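Local coordinates for protein spherulin-4 (Aspergillus clavatus, PDB 5C5G) that is a glycoside hydrolase of the spherulin-4 family that binds N-acetylgalactosamine and probably cleaves galactosaminogalactan, a fungal polysaccharide whose biosynthesis requires its Aspergillus fumigatus counterpart, at residues V16-G21 with G56-E61; D28-H33 with Y68-L73; G75-T80 with R111-D116; E172-T177 with V201-P206. All coordinates share one frame; numbering follows the deposited sequence.

Contact 1: V16-G21 with G56-E61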
loop_
_atom_site.group_PDB
_atom_site.type_symbol
_atom_site.label_atom_id
_atom_site.label_comp_id
_atom_site.label_asym_id
_atom_site.label_seq_id
_atom_site.Cartn_x
_atom_site.Cartn_y
_atom_site.Cartn_z
ATOM N N VAL A 16 -7.999 -7.219 -5.892
ATOM C CA VAL A 16 -8.484 -8.024 -6.992
ATOM C C VAL A 16 -8.556 -9.456 -6.511
ATOM O O VAL A 16 -7.585 -9.969 -5.990
ATOM C CB VAL A 16 -7.438 -7.975 -8.135
ATOM C CG1 VAL A 16 -7.869 -8.802 -9.312
ATOM C CG2 VAL A 16 -7.163 -6.529 -8.569
ATOM N N TYR A 17 -9.697 -10.112 -6.681
ATOM C CA TYR A 17 -9.783 -11.499 -6.262
ATOM C C TYR A 17 -8.873 -12.373 -7.151
ATOM O O TYR A 17 -8.912 -12.251 -8.369
ATOM C CB TYR A 17 -11.223 -12.004 -6.314
ATOM C CG TYR A 17 -11.311 -13.414 -5.812
ATOM C CD1 TYR A 17 -11.303 -13.675 -4.454
ATOM C CD2 TYR A 17 -11.340 -14.489 -6.690
ATOM C CE1 TYR A 17 -11.330 -14.958 -3.977
ATOM C CE2 TYR A 17 -11.380 -15.787 -6.218
ATOM C CZ TYR A 17 -11.375 -16.009 -4.859
ATOM O OH TYR A 17 -11.401 -17.289 -4.371
ATOM N N PRO A 18 -8.049 -13.249 -6.543
ATOM C CA PRO A 18 -7.027 -14.001 -7.293
ATOM C C PRO A 18 -7.546 -15.217 -8.068
ATOM O O PRO A 18 -7.000 -16.318 -7.957
ATOM C CB PRO A 18 -6.041 -14.422 -6.198
ATOM C CG PRO A 18 -6.875 -14.506 -4.973
ATOM C CD PRO A 18 -7.871 -13.403 -5.087
ATOM N N ALA A 19 -8.580 -15.006 -8.866
ATOM C CA ALA A 19 -8.976 -16.010 -9.834
ATOM C C ALA A 19 -7.793 -16.274 -10.763
ATOM O O ALA A 19 -6.929 -15.411 -10.919
ATOM C CB ALA A 19 -10.156 -15.524 -10.626
ATOM N N PRO A 20 -7.728 -17.469 -11.360
ATOM C CA PRO A 20 -6.630 -17.721 -12.298
ATOM C C PRO A 20 -6.498 -16.600 -13.329
ATOM O O PRO A 20 -7.488 -16.201 -13.946
ATOM C CB PRO A 20 -7.028 -19.057 -12.939
ATOM C CG PRO A 20 -7.794 -19.739 -11.851
ATOM C CD PRO A 20 -8.579 -18.657 -11.181
ATOM N N GLY A 21 -5.284 -16.078 -13.475
ATOM C CA GLY A 21 -5.006 -15.017 -14.425
ATOM C C GLY A 21 -5.267 -13.605 -13.928
ATOM O O GLY A 21 -4.770 -12.645 -14.525
ATOM N N GLY A 56 -8.043 -21.245 -1.558
ATOM C CA GLY A 56 -7.076 -21.923 -2.401
ATOM C C GLY A 56 -6.549 -21.068 -3.529
ATOM O O GLY A 56 -5.456 -21.301 -4.040
ATOM N N ASN A 57 -7.338 -20.091 -3.955
ATOM C CA ASN A 57 -6.853 -19.140 -4.947
ATOM C C ASN A 57 -5.764 -18.260 -4.350
ATOM O O ASN A 57 -4.718 -18.061 -4.971
ATOM C CB ASN A 57 -8.003 -18.300 -5.498
ATOM C CG ASN A 57 -8.864 -19.067 -6.490
ATOM O OD1 ASN A 57 -8.354 -19.692 -7.424
ATOM N ND2 ASN A 57 -10.174 -19.019 -6.295
ATOM N N TYR A 58 -5.988 -17.742 -3.141
ATOM C CA TYR A 58 -4.963 -16.964 -2.467
ATOM C C TYR A 58 -3.728 -17.806 -2.177
ATOM O O TYR A 58 -2.599 -17.338 -2.345
ATOM C CB TYR A 58 -5.507 -16.350 -1.166
ATOM C CG TYR A 58 -6.236 -15.046 -1.392
ATOM C CD1 TYR A 58 -5.515 -13.881 -1.575
ATOM C CD2 TYR A 58 -7.616 -14.973 -1.444
ATOM C CE1 TYR A 58 -6.135 -12.683 -1.801
ATOM C CE2 TYR A 58 -8.251 -13.751 -1.687
ATOM C CZ TYR A 58 -7.485 -12.618 -1.856
ATOM O OH TYR A 58 -8.064 -11.391 -2.096
ATOM N N THR A 59 -3.917 -19.051 -1.750
ATOM C CA THR A 59 -2.747 -19.845 -1.385
ATOM C C THR A 59 -1.923 -20.220 -2.610
ATOM O O THR A 59 -0.722 -20.461 -2.494
ATOM C CB THR A 59 -3.095 -21.088 -0.565
ATOM O OG1 THR A 59 -3.950 -21.924 -1.326
ATOM C CG2 THR A 59 -3.785 -20.700 0.724
ATOM N N ARG A 60 -2.555 -20.263 -3.783
ATOM C CA ARG A 60 -1.823 -20.478 -5.033
ATOM C C ARG A 60 -1.091 -19.207 -5.488
ATOM O O ARG A 60 0.079 -19.255 -5.879
ATOM C CB ARG A 60 -2.772 -20.933 -6.147
ATOM C CG ARG A 60 -2.073 -21.248 -7.479
ATOM C CD ARG A 60 -3.076 -21.556 -8.592
ATOM N NE ARG A 60 -3.887 -20.378 -8.893
ATOM C CZ ARG A 60 -5.166 -20.213 -8.570
ATOM N NH1 ARG A 60 -5.850 -21.169 -7.952
ATOM N NH2 ARG A 60 -5.769 -19.068 -8.867
ATOM N N GLU A 61 -1.784 -18.076 -5.456
ATOM C CA GLU A 61 -1.275 -16.865 -6.107
ATOM C C GLU A 61 -0.306 -16.048 -5.253
ATOM O O GLU A 61 0.615 -15.429 -5.775
ATOM C CB GLU A 61 -2.442 -15.983 -6.569
ATOM C CG GLU A 61 -3.375 -16.660 -7.573
ATOM C CD GLU A 61 -2.739 -16.937 -8.925
ATOM O OE1 GLU A 61 -1.686 -16.343 -9.243
ATOM O OE2 GLU A 61 -3.310 -17.756 -9.673
HETATM O O HOH W 1 -2.956 -17.061 -12.276
#
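The loop 16-21 approaches the first turns of helix 56-66 most nearly where the CA atoms of Pro18 and Asn57 stand 5.7 Å apart, Pro18 forming the centre of an inverse gamma turn that presents its ring to the helix. That ring lies on the face of Tyr58: Pro18 CG sits 3.4 Å from the ring centroid, almost exactly on the normal, in a CH-pi contact, while CD reaches to 3.3 Å from Tyr58 CZ. Beside it, Asn57 ND2 gives a straight hydrogen bond to Tyr17 OH (2.9 Å, 167°). The hydroxyl lies in the amide plane of Asn57, yet ring and amide stand nearly perpendicular. Tyr17 reaches this point because its CG is anti to the backbone N (chi1 -177°), and the same hydroxyl also bonds Asp55, just before the helix. The other end of the amide is held within the helix: Arg60 NH1 and NH2 both donate to Asn57 OD1, from opposite faces of its plane, while NE and NH2 grip Glu61 OE2 in a salt bridge. Glu61 OE2 also takes a proton from a water that accepts from Gly21 N, whereas Glu61 CG packs at 3.7 Å from Pro18 CB. The arrangement belongs to a TIM-barrel fold, in which the loop following the first strand is laid against the helix that follows the second strand.

Contact 2: D28-H33 with Y68-L73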
loop_
_atom_site.group_PDB
_atom_site.type_symbol
_atom_site.label_atom_id
_atom_site.label_comp_id
_atom_site.label_asym_id
_atom_site.label_seq_id
_atom_site.Cartn_x
_atom_site.Cartn_y
_atom_site.Cartn_z
ATOM N N ASP A 28 3.105 -9.209 -14.632
ATOM C CA ASP A 28 3.764 -8.802 -15.864
ATOM C C ASP A 28 4.645 -7.570 -15.655
ATOM O O ASP A 28 5.775 -7.540 -16.138
ATOM C CB ASP A 28 2.746 -8.553 -16.968
ATOM C CG ASP A 28 2.140 -9.849 -17.522
ATOM O OD1 ASP A 28 2.674 -10.946 -17.253
ATOM O OD2 ASP A 28 1.128 -9.762 -18.246
ATOM N N VAL A 29 4.164 -6.566 -14.931
ATOM C CA VAL A 29 4.987 -5.378 -14.723
ATOM C C VAL A 29 6.087 -5.619 -13.682
ATOM O O VAL A 29 7.167 -5.041 -13.798
ATOM C CB VAL A 29 4.155 -4.121 -14.363
ATOM C CG1 VAL A 29 3.185 -3.792 -15.481
ATOM C CG2 VAL A 29 3.421 -4.282 -13.034
ATOM N N ILE A 30 5.845 -6.485 -12.707
ATOM C CA ILE A 30 6.883 -6.829 -11.749
ATOM C C ILE A 30 8.062 -7.476 -12.480
ATOM O O ILE A 30 9.224 -7.163 -12.208
ATOM C CB ILE A 30 6.362 -7.790 -10.664
ATOM C CG1 ILE A 30 5.386 -7.063 -9.746
ATOM C CG2 ILE A 30 7.520 -8.399 -9.854
ATOM C CD1 ILE A 30 4.544 -8.015 -8.893
ATOM N N SER A 31 7.750 -8.385 -13.397
ATOM C CA SER A 31 8.753 -9.097 -14.169
ATOM C C SER A 31 9.460 -8.180 -15.166
ATOM O O SER A 31 10.672 -8.284 -15.380
ATOM C CB SER A 31 8.095 -10.269 -14.907
ATOM O OG SER A 31 9.058 -10.962 -15.675
ATOM N N LYS A 32 8.707 -7.268 -15.775
ATOM C CA LYS A 32 9.269 -6.357 -16.765
ATOM C C LYS A 32 10.200 -5.328 -16.133
ATOM O O LYS A 32 11.132 -4.853 -16.775
ATOM C CB LYS A 32 8.141 -5.641 -17.514
ATOM C CG LYS A 32 8.608 -4.641 -18.551
ATOM C CD LYS A 32 7.449 -3.943 -19.228
ATOM C CE LYS A 32 7.950 -2.877 -20.187
ATOM N NZ LYS A 32 6.850 -2.008 -20.682
ATOM N N HIS A 33 9.932 -4.971 -14.879
ATOM C CA HIS A 33 10.659 -3.888 -14.201
ATOM C C HIS A 33 11.270 -4.363 -12.884
ATOM O O HIS A 33 10.834 -3.961 -11.801
ATOM C CB HIS A 33 9.721 -2.725 -13.914
ATOM C CG HIS A 33 9.074 -2.146 -15.128
ATOM N ND1 HIS A 33 9.752 -1.377 -16.044
ATOM C CD2 HIS A 33 7.792 -2.204 -15.559
ATOM C CE1 HIS A 33 8.918 -0.989 -16.992
ATOM N NE2 HIS A 33 7.718 -1.469 -16.712
ATOM N N TYR A 68 9.131 -12.890 -6.040
ATOM C CA TYR A 68 9.880 -11.801 -6.674
ATOM C C TYR A 68 10.543 -10.934 -5.624
ATOM O O TYR A 68 9.889 -10.448 -4.703
ATOM C CB TYR A 68 8.943 -10.939 -7.514
ATOM C CG TYR A 68 8.465 -11.616 -8.768
ATOM C CD1 TYR A 68 9.201 -11.540 -9.935
ATOM C CD2 TYR A 68 7.276 -12.322 -8.787
ATOM C CE1 TYR A 68 8.772 -12.157 -11.094
ATOM C CE2 TYR A 68 6.838 -12.945 -9.938
ATOM C CZ TYR A 68 7.586 -12.859 -11.089
ATOM O OH TYR A 68 7.162 -13.478 -12.248
ATOM N N GLU A 69 11.837 -10.706 -5.784
ATOM C CA GLU A 69 12.611 -9.993 -4.784
ATOM C C GLU A 69 12.239 -8.517 -4.684
ATOM O O GLU A 69 12.483 -7.891 -3.657
ATOM C CB GLU A 69 14.103 -10.116 -5.091
ATOM N N ASN A 70 11.652 -7.970 -5.747
ATOM C CA ASN A 70 11.243 -6.561 -5.755
ATOM C C ASN A 70 9.812 -6.339 -5.318
ATOM O O ASN A 70 9.277 -5.244 -5.483
ATOM C CB ASN A 70 11.489 -5.911 -7.127
ATOM C CG ASN A 70 10.758 -6.607 -8.268
ATOM O OD1 ASN A 70 10.581 -7.820 -8.262
ATOM N ND2 ASN A 70 10.364 -5.835 -9.271
ATOM N N VAL A 71 9.202 -7.359 -4.731
ATOM C CA VAL A 71 7.862 -7.257 -4.176
ATOM C C VAL A 71 7.927 -7.333 -2.661
ATOM O O VAL A 71 8.633 -8.180 -2.101
ATOM C CB VAL A 71 6.989 -8.431 -4.669
ATOM C CG1 VAL A 71 5.668 -8.555 -3.882
ATOM C CG2 VAL A 71 6.720 -8.286 -6.160
ATOM N N ARG A 72 7.168 -6.468 -2.012
ATOM C CA ARG A 72 6.949 -6.554 -0.573
ATOM C C ARG A 72 5.467 -6.643 -0.320
ATOM O O ARG A 72 4.738 -5.652 -0.455
ATOM C CB ARG A 72 7.527 -5.332 0.135
ATOM C CG ARG A 72 9.044 -5.238 0.076
ATOM C CD ARG A 72 9.726 -6.407 0.795
ATOM N NE ARG A 72 11.186 -6.315 0.715
ATOM C CZ ARG A 72 11.916 -6.827 -0.270
ATOM N NH1 ARG A 72 13.236 -6.685 -0.259
ATOM N NH2 ARG A 72 11.335 -7.487 -1.266
ATOM N N LEU A 73 5.007 -7.844 0.015
ATOM C CA LEU A 73 3.616 -8.074 0.329
ATOM C C LEU A 73 3.318 -7.619 1.745
ATOM O O LEU A 73 4.096 -7.843 2.663
ATOM C CB LEU A 73 3.273 -9.556 0.244
ATOM C CG LEU A 73 3.339 -10.159 -1.143
ATOM C CD1 LEU A 73 3.151 -11.651 -1.074
ATOM C CD2 LEU A 73 2.309 -9.585 -2.070
#
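Ile30 of helix 24-32 packs against Tyr68, Asn70 and Val71 at the entry to strand 71-78, a mainly apolar helix-to-strand contact on the outside of the barrel, away from the sugar-binding residues. Its two branches divide the work. The CG2 methyl, anti to the backbone N, lies over the Tyr68 ring, displaced toward the CG end: it is 3.5 Å from Tyr68 CG and 3.9 Å from the centroid, a CH-pi contact 28° off the normal. The other branch carries CD1 to 3.5 Å from Val71 CG2, the two side chains meeting at about a right angle. Tyr68 begins a type I beta turn ending at Val71, closed by a bond from Val71 N to Tyr68 O, and this turn delivers the chain into the third strand of the eight-stranded parallel barrel, next to strand 38-42. Within the turn Asn70 has CG between its backbone N and carbonyl carbon (chi1 58°), which directs the amide at the C-terminal end of the helix. There ND2 makes a weak, long bond of 3.4 Å to Ile30 O and comes within 3.2 Å of His33 O; its stronger partner is the carbonyl of Val36, in the loop leading to strand 38-42. Asn70 OD1 rests on Ile30 CG2 at 3.5 Å. The hydroxyl of Tyr68 turns back to Glu27, one turn earlier in the helix, and Leu65 of helix 56-66 also packs against Ile30.

Contact 3: G75-T80 with R111-D116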
loop_
_atom_site.group_PDB
_atom_site.type_symbol
_atom_site.label_atom_id
_atom_site.label_comp_id
_atom_site.label_asym_id
_atom_site.label_seq_id
_atom_site.Cartn_x
_atom_site.Cartn_y
_atom_site.Cartn_z
ATOM N N GLY A 75 -0.038 -7.594 4.632
ATOM C CA GLY A 75 -1.385 -8.034 4.968
ATOM C C GLY A 75 -2.270 -6.874 5.410
ATOM O O GLY A 75 -1.880 -6.116 6.303
ATOM N N TYR A 76 -3.457 -6.753 4.829
ATOM C CA TYR A 76 -4.434 -5.737 5.216
ATOM C C TYR A 76 -5.044 -6.050 6.579
ATOM O O TYR A 76 -5.541 -7.163 6.791
ATOM C CB TYR A 76 -5.541 -5.695 4.159
ATOM C CG TYR A 76 -6.678 -4.742 4.442
ATOM C CD1 TYR A 76 -7.646 -5.042 5.392
ATOM C CD2 TYR A 76 -6.814 -3.572 3.713
ATOM C CE1 TYR A 76 -8.689 -4.179 5.644
ATOM C CE2 TYR A 76 -7.860 -2.703 3.953
ATOM C CZ TYR A 76 -8.789 -3.004 4.929
ATOM O OH TYR A 76 -9.835 -2.147 5.187
ATOM N N VAL A 77 -5.036 -5.068 7.478
ATOM C CA VAL A 77 -5.704 -5.191 8.773
ATOM C C VAL A 77 -6.466 -3.905 9.051
ATOM O O VAL A 77 -5.886 -2.811 9.005
ATOM C CB VAL A 77 -4.697 -5.451 9.912
ATOM C CG1 VAL A 77 -5.416 -5.505 11.268
ATOM C CG2 VAL A 77 -3.935 -6.748 9.673
ATOM N N ALA A 78 -7.754 -4.012 9.349
ATOM C CA ALA A 78 -8.556 -2.839 9.657
ATOM C C ALA A 78 -8.384 -2.402 11.107
ATOM O O ALA A 78 -8.271 -3.248 11.998
ATOM C CB ALA A 78 -10.026 -3.133 9.394
ATOM N N THR A 79 -8.395 -1.089 11.362
ATOM C CA THR A 79 -8.360 -0.585 12.735
ATOM C C THR A 79 -9.578 0.238 13.122
ATOM O O THR A 79 -9.699 0.616 14.271
ATOM C CB THR A 79 -7.102 0.253 13.036
ATOM O OG1 THR A 79 -7.224 1.551 12.436
ATOM C CG2 THR A 79 -5.844 -0.420 12.549
ATOM N N THR A 80 -10.458 0.538 12.165
ATOM C CA THR A 80 -11.665 1.328 12.450
ATOM C C THR A 80 -11.349 2.605 13.233
ATOM O O THR A 80 -11.965 2.898 14.259
ATOM C CB THR A 80 -12.734 0.503 13.213
ATOM O OG1 THR A 80 -12.704 -0.851 12.756
ATOM C CG2 THR A 80 -14.131 1.097 12.974
ATOM N N ARG A 111 5.357 -9.573 4.425
ATOM C CA ARG A 111 6.533 -8.947 5.004
ATOM C C ARG A 111 6.190 -7.709 5.832
ATOM O O ARG A 111 7.067 -6.898 6.133
ATOM C CB ARG A 111 7.523 -8.595 3.887
ATOM C CG ARG A 111 8.057 -9.841 3.183
ATOM C CD ARG A 111 8.767 -9.548 1.878
ATOM N NE ARG A 111 10.145 -9.143 2.100
ATOM C CZ ARG A 111 11.210 -9.652 1.480
ATOM N NH1 ARG A 111 12.410 -9.186 1.781
ATOM N NH2 ARG A 111 11.094 -10.606 0.558
ATOM N N GLY A 112 4.933 -7.614 6.233
ATOM C CA GLY A 112 4.477 -6.502 7.024
ATOM C C GLY A 112 2.976 -6.396 6.958
ATOM O O GLY A 112 2.293 -7.271 6.425
ATOM N N ILE A 113 2.469 -5.306 7.522
ATOM C CA ILE A 113 1.051 -5.078 7.695
ATOM C C ILE A 113 0.686 -3.681 7.229
ATOM O O ILE A 113 1.399 -2.698 7.493
ATOM C CB ILE A 113 0.645 -5.242 9.179
ATOM C CG1 ILE A 113 0.943 -6.675 9.671
ATOM C CG2 ILE A 113 -0.807 -4.886 9.404
ATOM C CD1 ILE A 113 0.146 -7.790 9.017
ATOM N N PHE A 114 -0.451 -3.624 6.540
ATOM C CA PHE A 114 -1.103 -2.388 6.108
ATOM C C PHE A 114 -2.314 -2.176 7.003
ATOM O O PHE A 114 -3.268 -2.950 6.937
ATOM C CB PHE A 114 -1.538 -2.553 4.652
ATOM C CG PHE A 114 -2.355 -1.419 4.103
ATOM C CD1 PHE A 114 -1.751 -0.299 3.579
ATOM C CD2 PHE A 114 -3.745 -1.492 4.070
ATOM C CE1 PHE A 114 -2.510 0.733 3.031
ATOM C CE2 PHE A 114 -4.501 -0.467 3.516
ATOM C CZ PHE A 114 -3.888 0.637 3.001
ATOM N N PHE A 115 -2.266 -1.157 7.859
ATOM C CA PHE A 115 -3.346 -0.841 8.794
ATOM C C PHE A 115 -4.265 0.177 8.155
ATOM O O PHE A 115 -3.889 1.343 7.964
ATOM C CB PHE A 115 -2.786 -0.288 10.091
ATOM C CG PHE A 115 -2.037 -1.301 10.914
ATOM C CD1 PHE A 115 -2.735 -2.312 11.577
ATOM C CD2 PHE A 115 -0.667 -1.241 11.055
ATOM C CE1 PHE A 115 -2.073 -3.247 12.355
ATOM C CE2 PHE A 115 0.014 -2.182 11.831
ATOM C CZ PHE A 115 -0.696 -3.186 12.491
ATOM N N ASP A 116 -5.477 -0.238 7.828
ATOM C CA ASP A 116 -6.451 0.656 7.221
ATOM C C ASP A 116 -7.202 1.446 8.277
ATOM O O ASP A 116 -7.353 1.019 9.427
ATOM C CB ASP A 116 -7.418 -0.125 6.339
ATOM C CG ASP A 116 -8.062 0.727 5.266
ATOM O OD1 ASP A 116 -7.579 1.850 4.978
ATOM O OD2 ASP A 116 -9.073 0.285 4.703
#
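Tyr76 and Asp116 point to the same face of two neighbouring parallel strands, and Tyr76 OH donates a short bond of 2.6 Å to Asp116 OD2. The carboxylate oxygen lies at the edge of the phenol ring, near its plane, and receives the proton on its anti lone pair; ring and carboxylate planes are turned 69° apart. With CG anti to the backbone N (chi1 177°), the Tyr76 ring runs along its strand toward the C-terminal end and reaches Asp116, whose bridge partner is Ala78, two residues farther on. Phe114 shares this face: its ring edge, at CD2, approaches Tyr76 CD2 at 3.7 Å, the two planes inclined by 37°. Both Tyr76 and Asp116 bind N-acetylgalactosamine, absent from this model, so their mutual bond links two sugar-binding groups directly. On the reverse face Val77 fits between Ile113 and Phe115, with Val77 CG2 3.7 Å from Ile113 CG2, and that same Ile113 methyl lies over the centre of the Phe115 ring. The backbones form a regular parallel ladder, Gly75 N to Gly112 O, Phe114 N to Gly75 O, Val77 N to Phe114 O (2.8 Å) and Asp116 N to Val77 O, prolonged by Thr79 N to Asp116 O. A beta-alpha-beta crossover through helix 86-103, which covers Val77, Ile113 and Phe115, joins the strands; helix 124-139 also packs on the last two, and strand 148-152 continues the sheet beside Phe114.

Contact 4: E172-T177 with V201-P206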
loop_
_atom_site.group_PDB
_atom_site.type_symbol
_atom_site.label_atom_id
_atom_site.label_comp_id
_atom_site.label_asym_id
_atom_site.label_seq_id
_atom_site.Cartn_x
_atom_site.Cartn_y
_atom_site.Cartn_z
ATOM N N GLU A 172 -5.719 9.852 -0.488
ATOM C CA GLU A 172 -6.417 8.724 -1.086
ATOM C C GLU A 172 -7.739 9.257 -1.618
ATOM O O GLU A 172 -8.732 9.299 -0.888
ATOM C CB GLU A 172 -6.651 7.583 -0.076
ATOM C CG GLU A 172 -7.243 6.340 -0.749
ATOM C CD GLU A 172 -8.041 5.427 0.141
ATOM O OE1 GLU A 172 -7.950 5.521 1.376
ATOM O OE2 GLU A 172 -8.795 4.599 -0.430
ATOM N N ALA A 173 -7.761 9.675 -2.873
ATOM C CA ALA A 173 -8.926 10.363 -3.388
ATOM C C ALA A 173 -8.840 10.473 -4.887
ATOM O O ALA A 173 -7.904 9.988 -5.514
ATOM C CB ALA A 173 -9.043 11.744 -2.751
ATOM N N THR A 174 -9.831 11.119 -5.481
ATOM C CA THR A 174 -9.849 11.292 -6.918
ATOM C C THR A 174 -8.806 12.310 -7.377
ATOM O O THR A 174 -8.367 13.184 -6.637
ATOM C CB THR A 174 -11.210 11.816 -7.413
ATOM O OG1 THR A 174 -11.416 13.116 -6.860
ATOM C CG2 THR A 174 -12.346 10.883 -7.022
ATOM N N TYR A 175 -8.481 12.217 -8.651
ATOM C CA TYR A 175 -7.664 13.222 -9.303
ATOM C C TYR A 175 -8.282 14.619 -9.169
ATOM O O TYR A 175 -7.566 15.606 -8.956
ATOM C CB TYR A 175 -7.495 12.841 -10.773
ATOM C CG TYR A 175 -6.712 13.839 -11.579
ATOM C CD1 TYR A 175 -5.331 13.844 -11.559
ATOM C CD2 TYR A 175 -7.351 14.780 -12.373
ATOM C CE1 TYR A 175 -4.608 14.759 -12.293
ATOM C CE2 TYR A 175 -6.636 15.695 -13.123
ATOM C CZ TYR A 175 -5.265 15.683 -13.069
ATOM O OH TYR A 175 -4.584 16.604 -13.822
ATOM N N ALA A 176 -9.603 14.715 -9.306
ATOM C CA ALA A 176 -10.274 16.012 -9.154
ATOM C C ALA A 176 -9.976 16.620 -7.785
ATOM O O ALA A 176 -9.667 17.808 -7.673
ATOM C CB ALA A 176 -11.763 15.880 -9.371
ATOM N N THR A 177 -10.032 15.806 -6.741
ATOM C CA THR A 177 -9.724 16.288 -5.408
ATOM C C THR A 177 -8.253 16.680 -5.272
ATOM O O THR A 177 -7.931 17.702 -4.657
ATOM C CB THR A 177 -10.095 15.224 -4.384
ATOM O OG1 THR A 177 -11.515 15.091 -4.394
ATOM C CG2 THR A 177 -9.643 15.602 -2.987
ATOM N N VAL A 201 -2.281 7.912 -3.137
ATOM C CA VAL A 201 -3.175 7.089 -3.924
ATOM C C VAL A 201 -4.143 8.017 -4.658
ATOM O O VAL A 201 -4.954 8.708 -4.024
ATOM C CB VAL A 201 -3.953 6.125 -3.025
ATOM C CG1 VAL A 201 -5.038 5.398 -3.809
ATOM C CG2 VAL A 201 -3.016 5.106 -2.400
ATOM N N ILE A 202 -4.058 8.020 -5.979
ATOM C CA ILE A 202 -4.879 8.889 -6.807
ATOM C C ILE A 202 -5.627 8.020 -7.795
ATOM O O ILE A 202 -5.021 7.423 -8.674
ATOM C CB ILE A 202 -4.043 9.927 -7.575
ATOM C CG1 ILE A 202 -3.141 10.717 -6.624
ATOM C CG2 ILE A 202 -4.947 10.881 -8.349
ATOM C CD1 ILE A 202 -2.083 11.546 -7.348
ATOM N N HIS A 203 -6.942 7.960 -7.658
ATOM C CA HIS A 203 -7.769 7.197 -8.574
ATOM C C HIS A 203 -8.631 8.139 -9.400
ATOM O O HIS A 203 -8.563 9.362 -9.241
ATOM C CB HIS A 203 -8.592 6.155 -7.821
ATOM C CG HIS A 203 -9.437 6.704 -6.717
ATOM N ND1 HIS A 203 -10.545 7.492 -6.935
ATOM C CD2 HIS A 203 -9.343 6.544 -5.377
ATOM C CE1 HIS A 203 -11.092 7.801 -5.771
ATOM N NE2 HIS A 203 -10.381 7.237 -4.810
ATOM N N SER A 204 -9.427 7.580 -10.303
ATOM C CA SER A 204 -10.377 8.367 -11.080
ATOM C C SER A 204 -9.665 9.423 -11.913
ATOM O O SER A 204 -10.218 10.499 -12.179
ATOM C CB SER A 204 -11.425 9.005 -10.158
ATOM O OG SER A 204 -11.972 8.018 -9.277
ATOM N N VAL A 205 -8.462 9.119 -12.370
ATOM C CA VAL A 205 -7.770 10.041 -13.269
ATOM C C VAL A 205 -8.461 10.018 -14.639
ATOM O O VAL A 205 -8.689 8.946 -15.200
ATOM C CB VAL A 205 -6.306 9.648 -13.428
ATOM C CG1 VAL A 205 -5.591 10.630 -14.335
ATOM C CG2 VAL A 205 -5.616 9.608 -12.075
ATOM N N PRO A 206 -8.825 11.198 -15.183
ATOM C CA PRO A 206 -9.449 11.222 -16.508
ATOM C C PRO A 206 -8.537 10.595 -17.547
ATOM O O PRO A 206 -7.319 10.737 -17.476
ATOM C CB PRO A 206 -9.605 12.718 -16.802
ATOM C CG PRO A 206 -9.589 13.382 -15.482
ATOM C CD PRO A 206 -8.720 12.543 -14.595
HETATM O O HOH W 2 -11.005 7.673 -2.068
HETATM O O HOH W 3 -11.230 12.708 -10.866
#
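The C-terminal ends of two parallel barrel strands, 167-172 and 198-203, meet here, where the first turns a corner at Ala173 and enters helix 175-180. Glu172 and Val201 run side by side on one face, Glu172 CG lying 3.9 Å from Val201 CG1. Backbone bonds then alternate between the two segments, from Ala173 N to Val201 O, from His203 N to Ala173 O, and from Tyr175 N to His203 O (2.9 Å), the last carrying the pairing into the helix. Thr174 caps that helix: with OG1 between the backbone N and carbonyl carbon (chi1 64°), it accepts from Thr177 N at 3.0 Å. Its methyl CG2 is thereby left to meet His203 CE1 at 3.6 Å. The imidazole lies across the Ala173 peptide, with Ala173 O 3.6 Å above the centre of the ring. Both of its nitrogens are engaged: ND1 and Ser204 OG are hydrogen-bonded at 2.8 Å, and NE2 meets a water that donates to Glu172 O. Together these two bonds restrain the rotation of the ring, and Tyr237 stacks on it. Farther along, Tyr175 crosses Pro206 at about a right angle, its CD2 3.4 Å from Pro206 CD, while Val205 CG1 lies over a face of the ring and Ile202 CG2 at its edge. The Glu172 carboxylate, one of the N-acetylgalactosamine-binding groups, is held by Tyr238 OH and Asn152 ND2. The C-terminal rim of the barrel strands is where TIM-barrel glycoside hydrolases carry their active-site residues, and Glu172 sits there.

In the fold
From the N terminus, the loop after strand 9-13 meets helix 56-66 in contact 1, closing a loop of 34 residues that contains strand 38-42. Contact 2 opens within that loop, on helix 24-32, and closes beyond it at the start of strand 71-78, so the two cross. Contact 3 follows in series on the same strand, closing the crossover through helix 86-103; the backbone bond from Arg111 N to Leu73 O joins it to contact 2. Contact 4 later closes the crossover through helix 175-180. Contacts 3 and 4 supply Tyr76, Asp116 and Glu172 to the sugar site, whereas contact 1 ties a loop to helix 56-66 and contact 2 ties helix 24-32 to strand 71-78.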